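Local atomic coordinates of endo-beta-mannanase (Opitutaceae bacterium TAV5, PDB entry 7BOB), a protein that hydrolyses beta-1,4-linked mannosides as a homotrimeric exo-beta-1,4-mannosidase of glycoside hydrolase family 5, active in the hindgut of a wood-feeding termite. Residues C29-W34 with L326-K331. Sequence-based numbering, arbitrary orientation.
Sequences CGVEMW and LHPYIK
Tyr329 and Val31 run alongside one another, each heading toward the other's backbone, and their meeting illustrates how two loops far apart in sequence can be joined largely by apolar side-chain contacts. The phenol oxygen of Tyr329 comes up to the turn at Gly30 and Val31: its OH lies 3.2 Å from Val31 N, which sits at the ring edge near the ring plane, and 3.3 Å from Gly30 CA. Gly30, with a positive phi of 44°, brings its bare CA up to the ring, close to both CE2 and OH of Tyr329. The two methyls of Val31 divide the work. CG1, anti to the carbonyl carbon (chi1 -63°), lies 3.4 Å from Tyr329 OH. CG2 points at the backbone of the other loop, 3.6 Å from His327 O. The same methyl touches Pro328 CD at the rim of the proline ring, 4.1 Å away. The peptide bond before Pro328 is cis, and its CD also lies over one face of the Tyr329 ring, offset toward the rim. Proline thus touches both the valine and the tyrosine. Beside this group, Leu326 and Glu32 cross at a slant, Leu326 CD2 lying 3.8 Å from Glu32 CG. The glutamate chain bends at chi2 (-54°), and its carboxylate forms a salt bridge through OE2 with Arg62 of strand 56-62. Glu32 also occupies the N-cap position of helix 33-36, after a turn closed by Glu32 N bonding to Cys29 O at 3.0 Å. In the (beta/alpha)8 barrel characteristic of family 5 glycoside hydrolases, this contact joins the loops that follow the neighbouring first and last barrel strands, 20-23 and 311-316.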
ATOM      1  N   CYS A  29       2.010 -17.762 -36.061  1.00 47.82           N
ATOM      2  CA  CYS A  29       0.764 -17.547 -35.336  1.00 45.81           C
ATOM      3  C   CYS A  29       0.910 -17.483 -33.823  1.00 46.65           C
ATOM      4  O   CYS A  29      -0.100 -17.275 -33.145  1.00 44.21           O
ATOM      5  CB  CYS A  29      -0.233 -18.671 -35.689  1.00 45.93           C
ATOM      6  SG  CYS A  29       0.461 -20.353 -35.451  1.00 47.77           S
ATOM      7  N   GLY A  30       2.113 -17.683 -33.267  1.00 46.17           N
ATOM      8  CA  GLY A  30       2.285 -17.717 -31.831  1.00 42.35           C
ATOM      9  C   GLY A  30       1.212 -18.516 -31.113  1.00 45.88           C
ATOM     10  O   GLY A  30       0.916 -19.656 -31.482  1.00 43.86           O
ATOM     11  N   VAL A  31       0.588 -17.883 -30.115  1.00 48.60           N
ATOM     12  CA  VAL A  31      -0.365 -18.533 -29.224  1.00 44.00           C
ATOM     13  C   VAL A  31      -1.651 -18.968 -29.906  1.00 45.82           C
ATOM     14  O   VAL A  31      -2.473 -19.627 -29.262  1.00 45.37           O
ATOM     15  CB  VAL A  31      -0.764 -17.594 -28.067  1.00 45.40           C
ATOM     16  CG1 VAL A  31       0.430 -17.259 -27.217  1.00 46.79           C
ATOM     17  CG2 VAL A  31      -1.438 -16.320 -28.617  1.00 43.92           C
ATOM     18  N   GLU A  32      -1.880 -18.571 -31.157  1.00 41.00           N
ATOM     19  CA  GLU A  32      -3.068 -18.996 -31.890  1.00 46.59           C
ATOM     20  C   GLU A  32      -2.861 -20.326 -32.620  1.00 46.59           C
ATOM     21  O   GLU A  32      -3.648 -20.648 -33.511  1.00 49.61           O
ATOM     22  CB  GLU A  32      -3.502 -17.905 -32.888  1.00 43.40           C
ATOM     23  CG  GLU A  32      -3.931 -16.547 -32.228  1.00 42.56           C
ATOM     24  CD  GLU A  32      -5.027 -16.728 -31.168  1.00 46.29           C
ATOM     25  OE1 GLU A  32      -6.000 -17.449 -31.471  1.00 48.67           O
ATOM     26  OE2 GLU A  32      -4.926 -16.161 -30.036  1.00 49.62           O
ATOM     27  N   MET A  33      -1.835 -21.103 -32.240  1.00 46.84           N
ATOM     28  CA  MET A  33      -1.436 -22.298 -32.991  1.00 47.88           C
ATOM     29  C   MET A  33      -2.595 -23.260 -33.231  1.00 46.64           C
ATOM     30  O   MET A  33      -2.744 -23.791 -34.335  1.00 50.80           O
ATOM     31  CB  MET A  33      -0.319 -23.032 -32.255  1.00 43.53           C
ATOM     32  CG  MET A  33       0.060 -24.350 -32.903  1.00 43.98           C
ATOM     33  SD  MET A  33       1.285 -25.275 -31.942  1.00 51.48           S
ATOM     34  CE  MET A  33       0.301 -25.716 -30.502  1.00 46.33           C
ATOM     35  N   TRP A  34      -3.396 -23.537 -32.201  1.00 46.73           N
ATOM     36  CA  TRP A  34      -4.468 -24.512 -32.337  1.00 48.59           C
ATOM     37  C   TRP A  34      -5.524 -24.059 -33.334  1.00 53.05           C
ATOM     38  O   TRP A  34      -6.134 -24.902 -34.014  1.00 52.17           O
ATOM     39  CB  TRP A  34      -5.098 -24.797 -30.978  1.00 42.32           C
ATOM     40  CG  TRP A  34      -4.105 -25.391 -30.025  1.00 44.86           C
ATOM     41  CD1 TRP A  34      -3.547 -24.780 -28.930  1.00 47.52           C
ATOM     42  CD2 TRP A  34      -3.527 -26.708 -30.087  1.00 47.84           C
ATOM     43  NE1 TRP A  34      -2.671 -25.640 -28.305  1.00 47.45           N
ATOM     44  CE2 TRP A  34      -2.640 -26.827 -28.992  1.00 47.93           C
ATOM     45  CE3 TRP A  34      -3.683 -27.800 -30.958  1.00 45.65           C
ATOM     46  CZ2 TRP A  34      -1.899 -27.996 -28.748  1.00 51.30           C
ATOM     47  CZ3 TRP A  34      -2.954 -28.960 -30.716  1.00 48.17           C
ATOM     48  CH2 TRP A  34      -2.071 -29.051 -29.619  1.00 50.36           C
ATOM     49  N   LEU A 326      -0.259 -10.081 -33.169  1.00 46.70           N
ATOM     50  CA  LEU A 326      -1.497 -10.305 -32.435  1.00 48.16           C
ATOM     51  C   LEU A 326      -1.202 -10.423 -30.945  1.00 52.57           C
ATOM     52  O   LEU A 326      -0.052 -10.594 -30.523  1.00 50.23           O
ATOM     53  CB  LEU A 326      -2.234 -11.538 -32.957  1.00 49.12           C
ATOM     54  CG  LEU A 326      -1.432 -12.835 -33.079  1.00 52.48           C
ATOM     55  CD1 LEU A 326      -1.326 -13.483 -31.716  1.00 51.99           C
ATOM     56  CD2 LEU A 326      -2.094 -13.798 -34.099  1.00 49.31           C
ATOM     57  N   HIS A 327      -2.277 -10.333 -30.158  1.00 48.44           N
ATOM     58  CA  HIS A 327      -2.209 -10.405 -28.703  1.00 50.55           C
ATOM     59  C   HIS A 327      -1.534 -11.707 -28.277  1.00 48.14           C
ATOM     60  O   HIS A 327      -1.935 -12.780 -28.729  1.00 48.18           O
ATOM     61  CB  HIS A 327      -3.634 -10.311 -28.135  1.00 45.71           C
ATOM     62  CG  HIS A 327      -3.718 -10.353 -26.635  1.00 52.37           C
ATOM     63  ND1 HIS A 327      -3.236  -9.338 -25.829  1.00 52.35           N
ATOM     64  CD2 HIS A 327      -4.286 -11.258 -25.799  1.00 48.11           C
ATOM     65  CE1 HIS A 327      -3.488  -9.627 -24.562  1.00 51.33           C
ATOM     66  NE2 HIS A 327      -4.118 -10.788 -24.515  1.00 51.05           N
ATOM     67  N   PRO A 328      -0.533 -11.667 -27.389  1.00 49.14           N
ATOM     68  CA  PRO A 328      -0.052 -10.517 -26.621  1.00 47.43           C
ATOM     69  C   PRO A 328       1.286  -9.954 -27.129  1.00 47.26           C
ATOM     70  O   PRO A 328       1.943  -9.192 -26.404  1.00 50.04           O
ATOM     71  CB  PRO A 328       0.121 -11.120 -25.233  1.00 46.31           C
ATOM     72  CG  PRO A 328       0.733 -12.497 -25.551  1.00 46.38           C
ATOM     73  CD  PRO A 328       0.097 -12.921 -26.917  1.00 45.04           C
ATOM     74  N   TYR A 329       1.686 -10.323 -28.351  1.00 46.53           N
ATOM     75  CA  TYR A 329       2.950  -9.858 -28.919  1.00 45.83           C
ATOM     76  C   TYR A 329       2.921  -8.386 -29.310  1.00 51.66           C
ATOM     77  O   TYR A 329       3.995  -7.822 -29.566  1.00 49.40           O
ATOM     78  CB  TYR A 329       3.322 -10.701 -30.141  1.00 48.58           C
ATOM     79  CG  TYR A 329       3.282 -12.182 -29.850  1.00 49.82           C
ATOM     80  CD1 TYR A 329       4.293 -12.794 -29.100  1.00 44.92           C
ATOM     81  CD2 TYR A 329       2.227 -12.969 -30.297  1.00 44.48           C
ATOM     82  CE1 TYR A 329       4.243 -14.152 -28.808  1.00 42.84           C
ATOM     83  CE2 TYR A 329       2.178 -14.332 -30.005  1.00 45.82           C
ATOM     84  CZ  TYR A 329       3.186 -14.911 -29.260  1.00 46.18           C
ATOM     85  OH  TYR A 329       3.131 -16.247 -28.959  1.00 50.05           O
ATOM     86  N   ILE A 330       1.733  -7.765 -29.370  1.00 46.35           N
ATOM     87  CA  ILE A 330       1.608  -6.355 -29.731  1.00 48.93           C
ATOM     88  C   ILE A 330       1.972  -5.462 -28.552  1.00 50.04           C
ATOM     89  O   ILE A 330       2.749  -4.512 -28.694  1.00 48.21           O
ATOM     90  CB  ILE A 330       0.184  -6.052 -30.230  1.00 50.10           C
ATOM     91  CG1 ILE A 330      -0.059  -6.685 -31.614  1.00 51.43           C
ATOM     92  CG2 ILE A 330      -0.095  -4.541 -30.220  1.00 47.74           C
ATOM     93  CD1 ILE A 330      -1.578  -6.708 -32.032  1.00 51.79           C
ATOM     94  N   LYS A 331       1.420  -5.759 -27.372  1.00 50.05           N
ATOM     95  CA  LYS A 331       1.675  -4.958 -26.177  1.00 47.31           C
ATOM     96  C   LYS A 331       3.004  -5.279 -25.489  1.00 52.92           C
ATOM     97  O   LYS A 331       3.489  -4.448 -24.708  1.00 50.42           O
ATOM     98  CB  LYS A 331       0.544  -5.151 -25.166  1.00 49.28           C
ATOM     99  CG  LYS A 331       0.603  -6.490 -24.445  1.00 50.57           C
ATOM    100  CD  LYS A 331      -0.481  -6.617 -23.399  1.00 52.44           C
ATOM    101  CE  LYS A 331      -0.097  -7.652 -22.368  1.00 51.64           C
ATOM    102  NZ  LYS A 331      -1.220  -7.905 -21.432  1.00 54.53           N
TER